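Local coordinates for protein chromosome-partitioning ATPase Soj (Thermus thermophilus, PDB 1WCV) that hydrolyses ATP and cooperatively binds double-stranded DNA as nucleoprotein filaments when ATP is present, probably serving chromosome partitioning, at residues V6-L11 and L131-G136; L39-D44 and D113-D118. All blocks are in the same frame, centred on the assembly; numbering follows the deposited sequence.

Contact 1 of 2, residues V6-L11 and L131-G136; sequences VRRIAL and LAAAEG
Through a single carboxylate oxygen, Glu135 takes hold of the chain as it enters strand 8-11, where the chain leaving helix 125-133 joins the mixed, largely parallel sheet of this P-loop ATPase. OE1 accepts from two successive amides: Arg7 N lies 2.7 Å from it, nearly in line with its C-O bond, while Arg8 N, 2.8 Å from OE1, comes in from above the carboxylate plane. A bend about the Glu135 CB-CG bond (chi2 101°) turns the acid back onto these amides. OE2 accepts a hydrogen bond from a water that Arg7 NH1 also reaches, weakly; the stronger partner of that guanidinium is Asp109. Without the carboxylate, as with an alanine in its place, the N-H groups of Arg7 and Arg8 would probably lose their shared acceptor and the bridging water an anchor. Arg8 O receives two amides, Glu135 N and Gly136 N, and Ala10 N bonds to Gly136 O at 2.9 Å, which carries the parallel pairing onward. The extended Arg8 chain crosses the Glu135 carboxylate and sets NH2 edge-on to Ala133 O in a weak bond. Ala10 CB touches Ala134 CB at 3.8 Å, and Val6 CG1 rests 3.8 Å from Gly136 N.

Contact 2 of 2, residues L39-D44 and D113-D118; sequences LLVDLD and DLVLLD
Leu39 to Asp42 pair in parallel with Val115 to Asp118, two central strands of the P-loop ATPase sheet whose short axes run 18° apart. The ladder is regular: Leu39 N to Leu114 O, Leu116 N to Leu39 O, Val41 N to Leu116 O and Asp118 N to Val41 O, the third of these 2.8 Å long. Tight apolar packing fills the face bearing Leu39, Val41, Val115 and Leu117. Val41 and Leu117 lie alongside each other, pointing the same way, with Val41 CB 3.7 Å from Leu117 CD2. Leu43 reaches over from beyond the strand end and lays CD1 3.9 Å from Leu117 CB. On the other face Leu40 has CG anti to its backbone N (chi1 173°), which brings CD1 across to Leu116 CB at 3.7 Å.

At the C-terminal ends of the strands the packing gives way to a polar, still buried, corner holding a water. Leu43 N still bonds to Asp118 O, but tilted 31° from the carbonyl plane. Asp42 OD1 and Asp118 OD2 stand 4.3 Å apart, and that water lies 2.7 Å from Asp42 OD1 and 2.6 Å from Asp118 OD2. Asp42 OD1 also accepts Asp44 N, closing an Asx turn. Lys20 and Thr21, which bind ATP, hold the two oxygens of Asp118, so the acid sits beside the nucleotide and magnesium site; Thr50 bonds to Asp42.

Helix 18-33 covers the face of Leu40 and Leu116 through Ile25 and Ala28, helix 48-52 approaches the two aspartates, and strand 80-83 continues the sheet beyond strand 38-42.

Overall arrangement
The contacts are built on consecutive strands of one sheet: strand 114-118, of contact 2, is the neighbour of strand 8-11 in contact 1, and Ile9 probably hydrogen-bonds through its N to Val115 O and through its O to Leu117 N. Their centres lie about 9 Å apart. Both are largely buried, but contact 1 includes partly exposed Arg7, Arg8 and Glu135, whereas every touching residue of contact 2 is buried. Contact 1 joins a strand to the turn from helix 125-133 into strand 136-142 and leans on a side-chain acid gripping backbone amides. Contact 2 is a strand pair, leucine and valine for most of its length, with Asp42, Asp44 and Asp118 gathered at the nucleotide end.

Contact 1 of 2, residues V6-L11 and L131-G136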
ATOM      1  N   VAL A   6       8.254  11.864  16.336  1.00 37.44           N
ATOM      2  CA  VAL A   6       9.279  11.014  15.737  1.00 32.31           C
ATOM      3  C   VAL A   6      10.099  11.813  14.734  1.00 30.09           C
ATOM      4  O   VAL A   6       9.582  12.282  13.723  1.00 30.59           O
ATOM      5  CB  VAL A   6       8.652   9.791  15.022  1.00 29.25           C
ATOM      6  CG1 VAL A   6       9.736   8.959  14.353  1.00 25.06           C
ATOM      7  CG2 VAL A   6       7.890   8.936  16.033  1.00 29.19           C
ATOM      8  N   ARG A   7      11.383  11.972  15.026  1.00 27.83           N
ATOM      9  CA  ARG A   7      12.285  12.712  14.156  1.00 26.98           C
ATOM     10  C   ARG A   7      13.407  11.781  13.699  1.00 24.09           C
ATOM     11  O   ARG A   7      13.840  11.819  12.543  1.00 22.89           O
ATOM     12  CB  ARG A   7      12.860  13.913  14.916  1.00 32.87           C
ATOM     13  CG  ARG A   7      13.381  15.037  14.034  1.00 41.25           C
ATOM     14  CD  ARG A   7      13.718  16.267  14.870  1.00 44.65           C
ATOM     15  NE  ARG A   7      14.772  15.978  15.832  1.00 49.11           N
ATOM     16  CZ  ARG A   7      16.057  15.856  15.518  1.00 50.89           C
ATOM     17  NH1 ARG A   7      16.943  15.581  16.463  1.00 54.23           N
ATOM     18  NH2 ARG A   7      16.458  16.032  14.267  1.00 50.33           N
ATOM     19  N   ARG A   8      13.868  10.933  14.614  1.00 21.66           N
ATOM     20  CA  ARG A   8      14.931   9.977  14.316  1.00 19.76           C
ATOM     21  C   ARG A   8      14.334   8.601  14.072  1.00 15.21           C
ATOM     22  O   ARG A   8      13.600   8.073  14.909  1.00 16.44           O
ATOM     23  CB  ARG A   8      15.923   9.900  15.472  1.00 22.44           C
ATOM     24  CG  ARG A   8      16.706  11.178  15.679  1.00 28.60           C
ATOM     25  CD  ARG A   8      17.532  11.099  16.938  1.00 31.21           C
ATOM     26  NE  ARG A   8      18.277  12.326  17.185  1.00 36.32           N
ATOM     27  CZ  ARG A   8      18.917  12.584  18.319  1.00 41.13           C
ATOM     28  NH1 ARG A   8      19.575  13.724  18.468  1.00 41.03           N
ATOM     29  NH2 ARG A   8      18.888  11.701  19.307  1.00 43.22           N
ATOM     30  N   ILE A   9      14.661   8.031  12.919  1.00 17.35           N
ATOM     31  CA  ILE A   9      14.156   6.724  12.539  1.00 14.04           C
ATOM     32  C   ILE A   9      15.303   5.760  12.275  1.00 12.91           C
ATOM     33  O   ILE A   9      16.177   6.014  11.442  1.00 16.08           O
ATOM     34  CB  ILE A   9      13.281   6.836  11.261  1.00 15.17           C
ATOM     35  CG1 ILE A   9      12.107   7.784  11.524  1.00 17.99           C
ATOM     36  CG2 ILE A   9      12.778   5.466  10.845  1.00 12.22           C
ATOM     37  CD1 ILE A   9      11.316   8.155  10.271  1.00 18.59           C
ATOM     38  N   ALA A  10      15.301   4.647  12.998  1.00 14.36           N
ATOM     39  CA  ALA A  10      16.330   3.645  12.821  1.00 13.98           C
ATOM     40  C   ALA A  10      15.802   2.594  11.856  1.00 14.44           C
ATOM     41  O   ALA A  10      14.633   2.213  11.929  1.00 16.39           O
ATOM     42  CB  ALA A  10      16.668   2.988  14.163  1.00 16.94           C
ATOM     43  N   LEU A  11      16.660   2.170  10.935  1.00 15.63           N
ATOM     44  CA  LEU A  11      16.328   1.115   9.984  1.00 14.57           C
ATOM     45  C   LEU A  11      17.096  -0.072  10.554  1.00 16.43           C
ATOM     46  O   LEU A  11      18.331  -0.053  10.584  1.00 15.52           O
ATOM     47  CB  LEU A  11      16.850   1.446   8.584  1.00 18.39           C
ATOM     48  CG  LEU A  11      16.213   2.583   7.770  1.00 21.21           C
ATOM     49  CD1 LEU A  11      14.755   2.284   7.521  1.00 19.77           C
ATOM     50  CD2 LEU A  11      16.381   3.907   8.496  1.00 23.51           C
ATOM     51  N   LEU A 131      19.182   2.224  18.256  1.00 18.79           N
ATOM     52  CA  LEU A 131      17.909   2.032  18.925  1.00 17.42           C
ATOM     53  C   LEU A 131      17.739   2.928  20.143  1.00 17.41           C
ATOM     54  O   LEU A 131      16.625   3.325  20.479  1.00 19.48           O
ATOM     55  CB  LEU A 131      17.751   0.568  19.333  1.00 16.33           C
ATOM     56  CG  LEU A 131      17.676  -0.410  18.162  1.00 18.48           C
ATOM     57  CD1 LEU A 131      17.433  -1.824  18.665  1.00 18.32           C
ATOM     58  CD2 LEU A 131      16.560   0.025  17.232  1.00 15.35           C
ATOM     59  N   ALA A 132      18.847   3.245  20.802  1.00 19.88           N
ATOM     60  CA  ALA A 132      18.797   4.090  21.989  1.00 19.86           C
ATOM     61  C   ALA A 132      18.635   5.560  21.636  1.00 22.19           C
ATOM     62  O   ALA A 132      18.226   6.360  22.474  1.00 22.65           O
ATOM     63  CB  ALA A 132      20.058   3.890  22.829  1.00 21.13           C
ATOM     64  N   ALA A 133      18.931   5.911  20.388  1.00 21.01           N
ATOM     65  CA  ALA A 133      18.831   7.300  19.946  1.00 21.54           C
ATOM     66  C   ALA A 133      17.587   7.613  19.115  1.00 23.01           C
ATOM     67  O   ALA A 133      17.169   8.770  19.010  1.00 23.56           O
ATOM     68  CB  ALA A 133      20.074   7.666  19.157  1.00 20.13           C
ATOM     69  N   ALA A 134      16.991   6.587  18.528  1.00 21.35           N
ATOM     70  CA  ALA A 134      15.818   6.777  17.682  1.00 21.16           C
ATOM     71  C   ALA A 134      14.497   6.863  18.433  1.00 20.96           C
ATOM     72  O   ALA A 134      14.402   6.482  19.593  1.00 21.96           O
ATOM     73  CB  ALA A 134      15.743   5.645  16.663  1.00 20.79           C
ATOM     74  N   GLU A 135      13.472   7.377  17.758  1.00 17.67           N
ATOM     75  CA  GLU A 135      12.144   7.444  18.343  1.00 20.09           C
ATOM     76  C   GLU A 135      11.267   6.444  17.580  1.00 18.54           C
ATOM     77  O   GLU A 135      10.332   5.869  18.130  1.00 24.97           O
ATOM     78  CB  GLU A 135      11.555   8.849  18.222  1.00 24.00           C
ATOM     79  CG  GLU A 135      12.250   9.909  19.059  1.00 25.04           C
ATOM     80  CD  GLU A 135      13.192  10.767  18.245  1.00 30.45           C
ATOM     81  OE1 GLU A 135      12.776  11.241  17.169  1.00 30.28           O
ATOM     82  OE2 GLU A 135      14.343  10.977  18.680  1.00 33.73           O
ATOM     83  N   GLY A 136      11.592   6.233  16.306  1.00 17.97           N
ATOM     84  CA  GLY A 136      10.823   5.301  15.494  1.00 17.45           C
ATOM     85  C   GLY A 136      11.729   4.289  14.826  1.00 15.24           C
ATOM     86  O   GLY A 136      12.893   4.575  14.557  1.00 14.88           O
TER
HETATM   87  O   HOH W   1      15.083  13.755  18.243  1.00 32.38           O

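Contact 2 of 2, residues L39-D44 and D113-D118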
ATOM      1  N   LEU A  39      18.897  13.772   7.095  1.00 21.12           N
ATOM      2  CA  LEU A  39      20.242  13.299   7.364  1.00 20.22           C
ATOM      3  C   LEU A  39      20.203  11.772   7.428  1.00 19.43           C
ATOM      4  O   LEU A  39      19.404  11.199   8.163  1.00 21.20           O
ATOM      5  CB  LEU A  39      20.752  13.836   8.704  1.00 23.88           C
ATOM      6  CG  LEU A  39      22.092  13.247   9.149  1.00 23.13           C
ATOM      7  CD1 LEU A  39      23.181  13.609   8.147  1.00 24.74           C
ATOM      8  CD2 LEU A  39      22.438  13.771  10.528  1.00 26.61           C
ATOM      9  N   LEU A  40      21.036  11.124   6.625  1.00 18.42           N
ATOM     10  CA  LEU A  40      21.125   9.671   6.639  1.00 17.59           C
ATOM     11  C   LEU A  40      22.466   9.364   7.277  1.00 20.70           C
ATOM     12  O   LEU A  40      23.499   9.861   6.825  1.00 19.15           O
ATOM     13  CB  LEU A  40      21.097   9.087   5.227  1.00 18.51           C
ATOM     14  CG  LEU A  40      21.357   7.579   5.115  1.00 18.07           C
ATOM     15  CD1 LEU A  40      20.278   6.808   5.868  1.00 20.28           C
ATOM     16  CD2 LEU A  40      21.386   7.160   3.649  1.00 15.36           C
ATOM     17  N   VAL A  41      22.443   8.557   8.333  1.00 18.72           N
ATOM     18  CA  VAL A  41      23.660   8.179   9.033  1.00 19.00           C
ATOM     19  C   VAL A  41      23.947   6.700   8.828  1.00 21.12           C
ATOM     20  O   VAL A  41      23.124   5.847   9.173  1.00 20.09           O
ATOM     21  CB  VAL A  41      23.535   8.447  10.548  1.00 20.12           C
ATOM     22  CG1 VAL A  41      24.845   8.119  11.239  1.00 21.91           C
ATOM     23  CG2 VAL A  41      23.137   9.897  10.800  1.00 20.05           C
ATOM     24  N   ASP A  42      25.102   6.402   8.248  1.00 20.29           N
ATOM     25  CA  ASP A  42      25.510   5.023   8.024  1.00 20.35           C
ATOM     26  C   ASP A  42      26.199   4.567   9.308  1.00 22.97           C
ATOM     27  O   ASP A  42      27.283   5.052   9.639  1.00 23.08           O
ATOM     28  CB  ASP A  42      26.492   4.932   6.853  1.00 19.96           C
ATOM     29  CG  ASP A  42      26.737   3.497   6.405  1.00 20.94           C
ATOM     30  OD1 ASP A  42      26.345   2.567   7.143  1.00 20.33           O
ATOM     31  OD2 ASP A  42      27.326   3.294   5.318  1.00 22.23           O
ATOM     32  N   LEU A  43      25.567   3.652  10.037  1.00 20.33           N
ATOM     33  CA  LEU A  43      26.145   3.160  11.284  1.00 23.45           C
ATOM     34  C   LEU A  43      26.749   1.768  11.137  1.00 23.64           C
ATOM     35  O   LEU A  43      27.146   1.150  12.127  1.00 23.98           O
ATOM     36  CB  LEU A  43      25.083   3.142  12.390  1.00 21.60           C
ATOM     37  CG  LEU A  43      24.556   4.494  12.868  1.00 23.04           C
ATOM     38  CD1 LEU A  43      23.440   4.288  13.883  1.00 20.81           C
ATOM     39  CD2 LEU A  43      25.697   5.287  13.492  1.00 25.19           C
ATOM     40  N   ASP A  44      26.824   1.275   9.909  1.00 23.14           N
ATOM     41  CA  ASP A  44      27.376  -0.050   9.669  1.00 28.16           C
ATOM     42  C   ASP A  44      28.853   0.037   9.326  1.00 31.03           C
ATOM     43  O   ASP A  44      29.238   0.748   8.403  1.00 31.04           O
ATOM     44  CB  ASP A  44      26.646  -0.740   8.517  1.00 27.00           C
ATOM     45  CG  ASP A  44      26.934  -2.231   8.456  1.00 29.43           C
ATOM     46  OD1 ASP A  44      28.103  -2.629   8.647  1.00 31.38           O
ATOM     47  OD2 ASP A  44      25.994  -3.010   8.213  1.00 26.23           O
ATOM     48  N   ASP A 113      14.848  17.828   9.757  1.00 24.73           N
ATOM     49  CA  ASP A 113      13.463  17.465  10.020  1.00 26.11           C
ATOM     50  C   ASP A 113      13.442  15.982  10.375  1.00 22.85           C
ATOM     51  O   ASP A 113      12.763  15.566  11.309  1.00 24.04           O
ATOM     52  CB  ASP A 113      12.594  17.675   8.778  1.00 28.07           C
ATOM     53  CG  ASP A 113      12.419  19.132   8.424  1.00 30.09           C
ATOM     54  OD1 ASP A 113      11.950  19.893   9.294  1.00 31.52           O
ATOM     55  OD2 ASP A 113      12.743  19.507   7.277  1.00 31.04           O
ATOM     56  N   LEU A 114      14.202  15.197   9.615  1.00 24.12           N
ATOM     57  CA  LEU A 114      14.268  13.751   9.810  1.00 22.51           C
ATOM     58  C   LEU A 114      15.689  13.198   9.733  1.00 22.02           C
ATOM     59  O   LEU A 114      16.492  13.609   8.891  1.00 23.29           O
ATOM     60  CB  LEU A 114      13.416  13.047   8.754  1.00 20.07           C
ATOM     61  CG  LEU A 114      11.946  13.449   8.649  1.00 25.71           C
ATOM     62  CD1 LEU A 114      11.373  12.895   7.362  1.00 21.33           C
ATOM     63  CD2 LEU A 114      11.172  12.937   9.854  1.00 25.76           C
ATOM     64  N   VAL A 115      15.983  12.247  10.613  1.00 18.95           N
ATOM     65  CA  VAL A 115      17.293  11.614  10.657  1.00 19.12           C
ATOM     66  C   VAL A 115      17.111  10.101  10.549  1.00 15.73           C
ATOM     67  O   VAL A 115      16.433   9.500  11.375  1.00 19.52           O
ATOM     68  CB  VAL A 115      18.012  11.930  11.981  1.00 17.30           C
ATOM     69  CG1 VAL A 115      19.434  11.371  11.945  1.00 19.99           C
ATOM     70  CG2 VAL A 115      18.024  13.438  12.218  1.00 19.95           C
ATOM     71  N   LEU A 116      17.692   9.504   9.514  1.00 14.07           N
ATOM     72  CA  LEU A 116      17.589   8.055   9.309  1.00 14.33           C
ATOM     73  C   LEU A 116      18.896   7.397   9.719  1.00 16.05           C
ATOM     74  O   LEU A 116      19.968   7.826   9.303  1.00 17.58           O
ATOM     75  CB  LEU A 116      17.291   7.734   7.836  1.00 18.36           C
ATOM     76  CG  LEU A 116      15.834   7.852   7.363  1.00 19.67           C
ATOM     77  CD1 LEU A 116      15.259   9.211   7.725  1.00 21.95           C
ATOM     78  CD2 LEU A 116      15.778   7.639   5.852  1.00 19.12           C
ATOM     79  N   LEU A 117      18.806   6.352  10.535  1.00 15.49           N
ATOM     80  CA  LEU A 117      20.004   5.652  10.995  1.00 16.28           C
ATOM     81  C   LEU A 117      20.040   4.241  10.435  1.00 16.90           C
ATOM     82  O   LEU A 117      19.245   3.402  10.845  1.00 18.23           O
ATOM     83  CB  LEU A 117      20.004   5.576  12.520  1.00 15.93           C
ATOM     84  CG  LEU A 117      19.744   6.867  13.292  1.00 18.62           C
ATOM     85  CD1 LEU A 117      19.498   6.534  14.758  1.00 23.35           C
ATOM     86  CD2 LEU A 117      20.929   7.814  13.128  1.00 22.19           C
ATOM     87  N   ASP A 118      20.952   3.978   9.504  1.00 18.86           N
ATOM     88  CA  ASP A 118      21.068   2.647   8.919  1.00 17.80           C
ATOM     89  C   ASP A 118      21.922   1.791   9.845  1.00 17.64           C
ATOM     90  O   ASP A 118      23.147   1.824   9.780  1.00 17.10           O
ATOM     91  CB  ASP A 118      21.696   2.722   7.525  1.00 17.54           C
ATOM     92  CG  ASP A 118      21.611   1.404   6.781  1.00 20.59           C
ATOM     93  OD1 ASP A 118      20.697   0.603   7.093  1.00 23.09           O
ATOM     94  OD2 ASP A 118      22.439   1.165   5.874  1.00 24.34           O
TER
HETATM   95  O   HOH W   2      24.998   0.712   5.767  1.00 21.78           O